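Local structure of Bacint_00347 (5MUM) at residues Q189-D194 / D252-Y257; R199-Q204 / W217-T222; Y244-K249 / N259-C264. The protein is a glycoside hydrolase with a beta-propeller fold that probably acts as a rhamnosidase, cleaving rhamnose-containing glycans. All blocks are in the same frame, centred on the assembly; numbering follows the deposited sequence.

All three contacts gather on the same side of the propeller's centre, around the four-stranded antiparallel sheet of strands 200-207, 213-220, 228-236 and 261-264. Contact 2 pairs its first two strands, contact 3 folds a turn against its last, and contact 1 ties the loop entering it to the loop leading to that last strand. The centres of contacts 1 and 2 lie about 12 Å apart. Those of contacts 1 and 3 are about 13 Å apart, and those of contacts 2 and 3 about 16 Å. Along the chain contact 2 is nested within contact 1, whereas contacts 1 and 3 interleave. Y262 OH bonds to both Y257 O and W219 NE1, joining all three into one continuous region.

Contact 1 (Q189-D194 / D252-Y257); sequences QDVLID and DLPIRY
L192 and L253 meet through single methyl groups, CD1 of L192 lying 4.0 Å from CD2 of L253. The CB of L192 sets out away from 252-257, but with CG anti to the backbone N (chi1 -177°) its end swings back to L253 and, more loosely, to the CD1 of I255. Beside this centre the P254 ring lies alongside both V191 and D194: its CB is 3.9 Å from V191 CG1, while its CG rests against D194 CB at 3.6 Å. Proline suits the spot, as it readily tolerates the cis peptide bond found before it and offers a compact apolar ring.

Two backbone bonds form a single bridge between I193 and I255. I255 N donates to L192 O at 2.7 Å, and D194 N to I255 O at 2.9 Å, almost straight at 177°.

At the polar edge R256 grips D194 side-on in a salt bridge, NE at 2.8 Å and NH2 at 2.9 Å both on D194 OD2. The carboxylate and guanidinium planes stand 60° apart, NE approaching from above the carboxylate, and P254 CG lies over one guanidinium face, near its rim. A water spans D194 O and Y257 N, while E196 N holds D194 OD1.

Beneath, L192 and I193 pack on strands 172-179 and 213-220, which belong to two different sheets, so the paired loops close over the seam between adjacent propeller blades.

Contact 2 (R199-Q204 / W217-T222); sequences RNAYWQ and WVWRET
R199 lays its aliphatic arm over one face of the W219 indole, its CD 3.9 Å from the centroid of the six-membered ring in a CH-pi contact. The opposite face receives W217 NE1, so W219 is held between an arginine methylene and a second indole. The guanidinium does not stack: its plane stands 78° from the ring. Instead, a bend at chi3 (54°) turns it to E221, with which it forms a side-on salt bridge: R199 NE donates to E221 OE2 at 2.9 Å and R199 NH2 to E221 OE1 at 3.1 Å, each oxygen using its syn lone pair; H229 bonds the same OE2 as well. An arginine thus serves both the aromatic face and the carboxylate, and an alanine here would probably uncover that face of W219 and leave E221 without its arginine, with H229 still bonded to OE2.

A201, on the same side of the sheet, is small enough to lie beneath both tryptophans, its CB 3.8 Å from W217 CD1 and 4.0 Å from W219 CE3. On the other side Y202 and R220 overlap obliquely, ring and guanidinium planes 37° apart. Y202 OH lies over the guanidinium face, 3.3 Å from R220 NH1 at a poor angle for a hydrogen bond; R220 bonds instead through NE to N228 and through NH1 to W223 O.

The backbones pair by reciprocal bonds at N200/R220 and Y202/V218, alternating with non-hydrogen-bonded pairs A201/W219 and W203/W217. This is an antiparallel beta hairpin, here the first two strands of a four-stranded propeller blade.

Contact 3 (Y244-K249 / N259-C264); sequences YKANGK and NAEYAC
E261, on strand 261-264, extends its carboxylate to the start of a type I beta turn that runs from K245 to G248. This turn belongs to the long loop between strands 228-236 and 261-264, the last two strands of a propeller blade, and folds back on the strand the loop leads to.

Two hydrogen bonds cross the contact, both given by 244-249 and accepted by 259-264. A246 N donates to E261 OE1 at 2.7 Å, meeting it on the syn side at an N-H...O angle of 160°. The glutamate spans the gap because CG is anti to the backbone N (chi1 -176°) and the chain beyond is extended, a length that suits the reach. The K245 side chain runs in the opposite direction to that of the glutamate, and its NZ donates to the backbone O of N259 at 3.0 Å. The other carboxylate oxygen of E261 accepts from W312 NE1 on strand 312-316, which brings the neighbouring sheet into the arrangement.

The charges of K245 and E261 attract at most from a distance, since K245 NZ is 6.5 Å from E261 OE1. Their methylenes run alongside each other, with K245 CD 3.8 Å from E261 CB, while E261 OE1 also lies against K245 CB. A246 lays its small methyl beside the carboxylate, its CB 3.5 Å from E261 OE2.

Bonds within 244-249 give the turn its shape. G248 N donates to K245 O, and K245 N to K249 O. G248 has a positive phi (99°), at which a side chain would jam against the preceding carbonyl. N247 completes an Asx turn, its OD1 accepting from K249 N at 3.0 Å.

Contact 1 (Q189-D194 / D252-Y257)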
loop_
_atom_site.group_PDB
_atom_site.type_symbol
_atom_site.label_atom_id
_atom_site.label_comp_id
_atom_site.label_asym_id
_atom_site.label_seq_id
_atom_site.Cartn_x
_atom_site.Cartn_y
_atom_site.Cartn_z
ATOM N N GLN A 189 17.506 -7.729 1.171
ATOM C CA GLN A 189 17.129 -8.813 2.051
ATOM C C GLN A 189 16.374 -9.869 1.256
ATOM O O GLN A 189 15.498 -9.562 0.485
ATOM C CB GLN A 189 16.262 -8.311 3.206
ATOM C CG GLN A 189 16.943 -7.356 4.181
ATOM C CD GLN A 189 18.071 -7.975 4.955
ATOM O OE1 GLN A 189 18.198 -9.207 5.023
ATOM N NE2 GLN A 189 18.913 -7.133 5.538
ATOM N N ASP A 190 16.822 -11.103 1.440
ATOM C CA ASP A 190 16.294 -12.358 0.881
ATOM C C ASP A 190 15.433 -13.049 1.949
ATOM O O ASP A 190 14.575 -13.866 1.651
ATOM C CB ASP A 190 17.528 -13.349 0.660
ATOM C CG ASP A 190 18.287 -13.110 -0.618
ATOM O OD1 ASP A 190 17.651 -12.932 -1.639
ATOM O OD2 ASP A 190 19.549 -13.199 -0.655
ATOM N N VAL A 191 15.842 -12.888 3.190
ATOM C CA VAL A 191 15.320 -13.640 4.324
ATOM C C VAL A 191 15.176 -12.639 5.486
ATOM O O VAL A 191 16.019 -12.581 6.407
ATOM C CB VAL A 191 16.289 -14.799 4.695
ATOM C CG1 VAL A 191 15.699 -15.680 5.809
ATOM C CG2 VAL A 191 16.632 -15.640 3.461
ATOM N N LEU A 192 14.096 -11.876 5.435
ATOM C CA LEU A 192 13.815 -10.861 6.433
ATOM C C LEU A 192 12.785 -11.322 7.460
ATOM O O LEU A 192 13.052 -11.278 8.656
ATOM C CB LEU A 192 13.351 -9.600 5.747
ATOM C CG LEU A 192 13.087 -8.410 6.636
ATOM C CD1 LEU A 192 14.263 -8.187 7.548
ATOM C CD2 LEU A 192 12.790 -7.215 5.765
ATOM N N ILE A 193 11.626 -11.757 6.971
ATOM C CA ILE A 193 10.590 -12.329 7.807
ATOM C C ILE A 193 10.609 -13.805 7.496
ATOM O O ILE A 193 10.455 -14.179 6.345
ATOM C CB ILE A 193 9.207 -11.736 7.542
ATOM C CG1 ILE A 193 9.181 -10.225 7.802
ATOM C CG2 ILE A 193 8.152 -12.369 8.469
ATOM C CD1 ILE A 193 7.975 -9.574 7.183
ATOM N N ASP A 194 10.792 -14.621 8.535
ATOM C CA ASP A 194 10.907 -16.060 8.417
ATOM C C ASP A 194 9.775 -16.798 9.145
ATOM O O ASP A 194 9.713 -16.814 10.373
ATOM C CB ASP A 194 12.284 -16.451 8.948
ATOM C CG ASP A 194 12.558 -17.915 8.891
ATOM O OD1 ASP A 194 11.862 -18.647 8.156
ATOM O OD2 ASP A 194 13.504 -18.343 9.627
ATOM N N ASP A 252 18.181 -9.485 15.555
ATOM C CA ASP A 252 19.054 -10.515 14.996
ATOM C C ASP A 252 18.186 -11.185 13.932
ATOM O O ASP A 252 17.119 -11.711 14.245
ATOM C CB ASP A 252 19.536 -11.456 16.112
ATOM C CG ASP A 252 20.476 -10.745 17.112
ATOM N N LEU A 253 18.582 -11.073 12.672
ATOM C CA LEU A 253 17.763 -11.526 11.540
ATOM C C LEU A 253 17.920 -13.024 11.310
ATOM O O LEU A 253 18.936 -13.573 11.688
ATOM C CB LEU A 253 18.162 -10.784 10.258
ATOM C CG LEU A 253 18.063 -9.261 10.392
ATOM C CD1 LEU A 253 18.593 -8.538 9.164
ATOM C CD2 LEU A 253 16.618 -8.844 10.665
ATOM N N PRO A 254 16.941 -13.697 10.705
ATOM C CA PRO A 254 15.669 -13.123 10.290
ATOM C C PRO A 254 14.687 -12.943 11.440
ATOM O O PRO A 254 14.955 -13.347 12.580
ATOM C CB PRO A 254 15.138 -14.148 9.310
ATOM C CG PRO A 254 15.640 -15.434 9.859
ATOM C CD PRO A 254 16.999 -15.146 10.438
ATOM N N ILE A 255 13.551 -12.319 11.151
ATOM C CA ILE A 255 12.585 -12.042 12.202
ATOM C C ILE A 255 11.560 -13.172 12.166
ATOM O O ILE A 255 10.890 -13.375 11.156
ATOM C CB ILE A 255 11.860 -10.716 11.997
ATOM C CG1 ILE A 255 12.878 -9.567 11.843
ATOM C CG2 ILE A 255 10.906 -10.473 13.165
ATOM C CD1 ILE A 255 12.306 -8.221 11.507
ATOM N N ARG A 256 11.402 -13.833 13.291
ATOM C CA ARG A 256 10.541 -14.993 13.444
ATOM C C ARG A 256 9.471 -14.697 14.445
ATOM O O ARG A 256 9.486 -13.673 15.105
ATOM C CB ARG A 256 11.383 -16.145 13.949
ATOM C CG ARG A 256 12.334 -16.658 12.910
ATOM C CD ARG A 256 13.398 -17.562 13.503
ATOM N NE ARG A 256 14.117 -18.114 12.355
ATOM C CZ ARG A 256 15.414 -18.365 12.284
ATOM N NH1 ARG A 256 16.233 -18.147 13.319
ATOM N NH2 ARG A 256 15.886 -18.864 11.148
ATOM N N TYR A 257 8.544 -15.623 14.585
ATOM C CA TYR A 257 7.483 -15.496 15.572
ATOM C C TYR A 257 8.034 -15.146 16.978
ATOM O O TYR A 257 7.504 -14.271 17.670
ATOM C CB TYR A 257 6.652 -16.781 15.567
ATOM C CG TYR A 257 5.565 -16.785 16.587
ATOM C CD1 TYR A 257 4.464 -15.971 16.450
ATOM C CD2 TYR A 257 5.640 -17.641 17.705
ATOM C CE1 TYR A 257 3.463 -15.956 17.413
ATOM C CE2 TYR A 257 4.652 -17.618 18.690
ATOM C CZ TYR A 257 3.571 -16.781 18.532
ATOM O OH TYR A 257 2.587 -16.771 19.495
HETATM O O HOH W 1 8.358 -17.789 12.531
#

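Contact 2 (R199-Q204 / W217-T222)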
loop_
_atom_site.group_PDB
_atom_site.type_symbol
_atom_site.label_atom_id
_atom_site.label_comp_id
_atom_site.label_asym_id
_atom_site.label_seq_id
_atom_site.Cartn_x
_atom_site.Cartn_y
_atom_site.Cartn_z
ATOM N N ARG A 199 4.505 -20.993 9.163
ATOM C CA ARG A 199 3.488 -19.936 9.047
ATOM C C ARG A 199 3.809 -19.006 7.890
ATOM O O ARG A 199 4.917 -19.019 7.365
ATOM C CB ARG A 199 3.409 -19.150 10.360
ATOM C CG ARG A 199 4.686 -18.429 10.787
ATOM C CD ARG A 199 4.575 -17.755 12.165
ATOM N NE ARG A 199 4.148 -18.730 13.164
ATOM C CZ ARG A 199 4.938 -19.650 13.713
ATOM N NH1 ARG A 199 6.242 -19.681 13.466
ATOM N NH2 ARG A 199 4.403 -20.540 14.548
ATOM N N ASN A 200 2.802 -18.230 7.521
ATOM C CA ASN A 200 2.886 -17.172 6.540
ATOM C C ASN A 200 2.917 -15.804 7.223
ATOM O O ASN A 200 2.597 -15.645 8.406
ATOM C CB ASN A 200 1.676 -17.284 5.596
ATOM C CG ASN A 200 1.522 -18.685 5.035
ATOM O OD1 ASN A 200 0.569 -19.433 5.370
ATOM N ND2 ASN A 200 2.497 -19.082 4.258
ATOM N N ALA A 201 3.342 -14.812 6.445
ATOM C CA ALA A 201 3.330 -13.422 6.834
ATOM C C ALA A 201 2.835 -12.596 5.663
ATOM O O ALA A 201 3.051 -12.941 4.494
ATOM C CB ALA A 201 4.711 -12.967 7.246
ATOM N N TYR A 202 2.133 -11.525 5.991
ATOM C CA TYR A 202 1.642 -10.564 5.022
ATOM C C TYR A 202 1.976 -9.207 5.564
ATOM O O TYR A 202 1.550 -8.859 6.669
ATOM C CB TYR A 202 0.130 -10.667 4.859
ATOM C CG TYR A 202 -0.248 -12.027 4.425
ATOM C CD1 TYR A 202 -0.266 -12.376 3.090
ATOM C CD2 TYR A 202 -0.473 -13.004 5.363
ATOM C CE1 TYR A 202 -0.572 -13.692 2.702
ATOM C CE2 TYR A 202 -0.761 -14.294 4.987
ATOM C CZ TYR A 202 -0.830 -14.622 3.674
ATOM O OH TYR A 202 -1.112 -15.946 3.412
ATOM N N TRP A 203 2.633 -8.417 4.737
ATOM C CA TRP A 203 3.281 -7.190 5.205
ATOM C C TRP A 203 2.819 -5.935 4.492
ATOM O O TRP A 203 2.243 -5.986 3.400
ATOM C CB TRP A 203 4.798 -7.309 5.026
ATOM C CG TRP A 203 5.213 -7.685 3.656
ATOM C CD1 TRP A 203 5.412 -6.854 2.603
ATOM C CD2 TRP A 203 5.495 -8.995 3.187
ATOM N NE1 TRP A 203 5.732 -7.565 1.497
ATOM C CE2 TRP A 203 5.830 -8.884 1.823
ATOM C CE3 TRP A 203 5.494 -10.255 3.780
ATOM C CZ2 TRP A 203 6.137 -9.991 1.040
ATOM C CZ3 TRP A 203 5.834 -11.358 3.007
ATOM C CH2 TRP A 203 6.138 -11.220 1.660
ATOM N N GLN A 204 3.180 -4.809 5.079
ATOM C CA GLN A 204 3.119 -3.531 4.412
ATOM C C GLN A 204 4.277 -2.695 4.913
ATOM O O GLN A 204 4.843 -2.980 5.971
ATOM C CB GLN A 204 1.813 -2.829 4.734
ATOM C CG GLN A 204 1.432 -2.800 6.218
ATOM C CD GLN A 204 0.627 -3.979 6.763
ATOM O OE1 GLN A 204 0.617 -4.238 8.003
ATOM N NE2 GLN A 204 -0.027 -4.691 5.905
ATOM N N TRP A 217 3.504 -6.401 9.754
ATOM C CA TRP A 217 2.938 -7.580 9.151
ATOM C C TRP A 217 2.066 -8.326 10.123
ATOM O O TRP A 217 2.114 -8.098 11.302
ATOM C CB TRP A 217 4.020 -8.530 8.601
ATOM C CG TRP A 217 4.899 -9.202 9.605
ATOM C CD1 TRP A 217 4.749 -10.451 10.100
ATOM C CD2 TRP A 217 6.067 -8.648 10.233
ATOM N NE1 TRP A 217 5.781 -10.739 10.973
ATOM C CE2 TRP A 217 6.600 -9.643 11.076
ATOM C CE3 TRP A 217 6.740 -7.413 10.127
ATOM C CZ2 TRP A 217 7.751 -9.436 11.823
ATOM C CZ3 TRP A 217 7.886 -7.204 10.885
ATOM C CH2 TRP A 217 8.371 -8.193 11.719
ATOM N N VAL A 218 1.253 -9.196 9.572
ATOM C CA VAL A 218 0.492 -10.163 10.343
ATOM C C VAL A 218 1.042 -11.517 9.983
ATOM O O VAL A 218 1.587 -11.720 8.878
ATOM C CB VAL A 218 -1.015 -10.118 10.081
ATOM C CG1 VAL A 218 -1.544 -8.698 10.257
ATOM C CG2 VAL A 218 -1.367 -10.639 8.718
ATOM N N TRP A 219 0.916 -12.425 10.944
ATOM C CA TRP A 219 1.183 -13.804 10.703
ATOM C C TRP A 219 -0.084 -14.494 10.266
ATOM O O TRP A 219 -1.196 -14.014 10.524
ATOM C CB TRP A 219 1.678 -14.482 11.963
ATOM C CG TRP A 219 2.951 -14.000 12.541
ATOM C CD1 TRP A 219 3.098 -13.419 13.779
ATOM C CD2 TRP A 219 4.282 -14.143 12.021
ATOM N NE1 TRP A 219 4.385 -13.158 14.023
ATOM C CE2 TRP A 219 5.150 -13.564 12.973
ATOM C CE3 TRP A 219 4.824 -14.642 10.829
ATOM C CZ2 TRP A 219 6.558 -13.521 12.802
ATOM C CZ3 TRP A 219 6.226 -14.560 10.642
ATOM C CH2 TRP A 219 7.066 -14.006 11.631
ATOM N N ARG A 220 0.082 -15.653 9.646
ATOM C CA ARG A 220 -1.059 -16.547 9.349
ATOM C C ARG A 220 -0.604 -17.957 9.553
ATOM O O ARG A 220 0.386 -18.373 8.918
ATOM C CB ARG A 220 -1.579 -16.324 7.950
ATOM C CG ARG A 220 -2.803 -17.165 7.644
ATOM C CD ARG A 220 -3.184 -17.146 6.198
ATOM N NE ARG A 220 -3.755 -15.883 5.792
ATOM C CZ ARG A 220 -4.288 -15.642 4.607
ATOM N NH1 ARG A 220 -4.381 -16.614 3.705
ATOM N NH2 ARG A 220 -4.772 -14.433 4.333
ATOM N N GLU A 221 -1.262 -18.676 10.469
ATOM C CA GLU A 221 -0.753 -19.964 10.865
ATOM C C GLU A 221 -0.934 -21.019 9.797
ATOM O O GLU A 221 -0.018 -21.815 9.586
ATOM C CB GLU A 221 -1.352 -20.505 12.187
ATOM C CG GLU A 221 -0.726 -19.957 13.449
ATOM C CD GLU A 221 0.787 -19.827 13.431
ATOM O OE1 GLU A 221 1.482 -20.846 13.646
ATOM O OE2 GLU A 221 1.281 -18.682 13.272
ATOM N N THR A 222 -2.068 -21.005 9.107
ATOM C CA THR A 222 -2.335 -22.023 8.088
ATOM C C THR A 222 -2.497 -21.290 6.765
ATOM O O THR A 222 -2.092 -20.118 6.644
ATOM C CB THR A 222 -3.594 -22.834 8.448
ATOM O OG1 THR A 222 -4.779 -22.030 8.217
ATOM C CG2 THR A 222 -3.480 -23.358 9.890
#

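Contact 3 (Y244-K249 / N259-C264)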
loop_
_atom_site.group_PDB
_atom_site.type_symbol
_atom_site.label_atom_id
_atom_site.label_comp_id
_atom_site.label_asym_id
_atom_site.label_seq_id
_atom_site.Cartn_x
_atom_site.Cartn_y
_atom_site.Cartn_z
ATOM N N TYR A 244 15.512 -2.716 13.433
ATOM C CA TYR A 244 15.298 -2.379 14.815
ATOM C C TYR A 244 13.830 -2.508 15.164
ATOM O O TYR A 244 12.961 -2.377 14.306
ATOM C CB TYR A 244 15.726 -0.945 15.069
ATOM C CG TYR A 244 17.218 -0.804 15.022
ATOM C CD1 TYR A 244 17.893 -0.638 13.810
ATOM C CD2 TYR A 244 17.976 -0.894 16.204
ATOM C CE1 TYR A 244 19.289 -0.571 13.781
ATOM C CE2 TYR A 244 19.354 -0.819 16.190
ATOM C CZ TYR A 244 20.003 -0.678 14.983
ATOM O OH TYR A 244 21.362 -0.621 14.985
ATOM N N LYS A 245 13.591 -2.712 16.443
ATOM C CA LYS A 245 12.287 -2.583 17.026
ATOM C C LYS A 245 11.987 -1.134 17.346
ATOM O O LYS A 245 12.910 -0.302 17.453
ATOM C CB LYS A 245 12.250 -3.436 18.291
ATOM C CG LYS A 245 12.495 -4.901 17.978
ATOM C CD LYS A 245 12.309 -5.770 19.188
ATOM C CE LYS A 245 12.410 -7.228 18.796
ATOM N NZ LYS A 245 12.063 -8.082 19.972
ATOM N N ALA A 246 10.706 -0.813 17.516
ATOM C CA ALA A 246 10.294 0.540 17.981
ATOM C C ALA A 246 10.874 0.870 19.373
ATOM O O ALA A 246 11.158 2.022 19.673
ATOM C CB ALA A 246 8.787 0.676 17.992
ATOM N N ASN A 247 11.110 -0.156 20.180
ATOM C CA ASN A 247 11.689 0.029 21.515
ATOM C C ASN A 247 13.197 0.269 21.467
ATOM O O ASN A 247 13.798 0.472 22.494
ATOM C CB ASN A 247 11.321 -1.149 22.437
ATOM C CG ASN A 247 11.929 -2.465 21.979
ATOM O OD1 ASN A 247 13.053 -2.501 21.473
ATOM N ND2 ASN A 247 11.149 -3.548 22.090
ATOM N N GLY A 248 13.801 0.234 20.276
ATOM C CA GLY A 248 15.187 0.606 20.055
ATOM C C GLY A 248 16.148 -0.558 19.977
ATOM O O GLY A 248 17.308 -0.364 19.631
ATOM N N LYS A 249 15.683 -1.766 20.265
ATOM C CA LYS A 249 16.561 -2.950 20.208
ATOM C C LYS A 249 16.806 -3.398 18.772
ATOM O O LYS A 249 15.884 -3.415 17.929
ATOM C CB LYS A 249 15.983 -4.126 21.015
ATOM C CG LYS A 249 15.995 -3.907 22.537
ATOM N N ASN A 259 10.975 -13.804 18.012
ATOM C CA ASN A 259 11.726 -12.567 18.263
ATOM C C ASN A 259 11.112 -11.294 17.674
ATOM O O ASN A 259 11.614 -10.199 17.945
ATOM C CB ASN A 259 13.196 -12.707 17.835
ATOM C CG ASN A 259 13.378 -12.850 16.332
ATOM O OD1 ASN A 259 12.554 -13.440 15.682
ATOM N ND2 ASN A 259 14.455 -12.272 15.776
ATOM N N ALA A 260 10.014 -11.406 16.927
ATOM C CA ALA A 260 9.305 -10.215 16.438
ATOM C C ALA A 260 8.849 -9.285 17.560
ATOM O O ALA A 260 8.496 -9.710 18.658
ATOM C CB ALA A 260 8.091 -10.613 15.624
ATOM N N GLU A 261 8.865 -8.002 17.265
ATOM C CA GLU A 261 8.184 -7.045 18.091
ATOM C C GLU A 261 6.711 -7.063 17.759
ATOM O O GLU A 261 6.347 -6.873 16.591
ATOM C CB GLU A 261 8.711 -5.639 17.854
ATOM C CG GLU A 261 8.052 -4.629 18.800
ATOM C CD GLU A 261 8.532 -3.229 18.568
ATOM O OE1 GLU A 261 9.031 -2.931 17.471
ATOM O OE2 GLU A 261 8.432 -2.411 19.494
ATOM N N TYR A 262 5.881 -7.214 18.796
ATOM C CA TYR A 262 4.437 -7.257 18.661
ATOM C C TYR A 262 3.907 -5.885 18.931
ATOM O O TYR A 262 4.021 -5.369 20.036
ATOM C CB TYR A 262 3.796 -8.336 19.586
ATOM C CG TYR A 262 4.133 -9.651 18.992
ATOM C CD1 TYR A 262 5.388 -10.216 19.194
ATOM C CD2 TYR A 262 3.265 -10.273 18.102
ATOM C CE1 TYR A 262 5.740 -11.402 18.563
ATOM C CE2 TYR A 262 3.611 -11.448 17.462
ATOM C CZ TYR A 262 4.839 -12.007 17.680
ATOM O OH TYR A 262 5.206 -13.154 16.996
ATOM N N ALA A 263 3.379 -5.277 17.892
ATOM C CA ALA A 263 2.677 -4.022 17.990
ATOM C C ALA A 263 1.331 -4.236 18.623
ATOM O O ALA A 263 0.859 -3.382 19.360
ATOM C CB ALA A 263 2.536 -3.382 16.639
ATOM N N CYS A 264 0.711 -5.371 18.338
ATOM C CA CYS A 264 -0.577 -5.675 18.933
ATOM C C CYS A 264 -0.776 -7.165 18.866
ATOM O O CYS A 264 -0.392 -7.788 17.884
ATOM C CB CYS A 264 -1.676 -4.894 18.183
ATOM S SG CYS A 264 -3.256 -4.924 19.018
#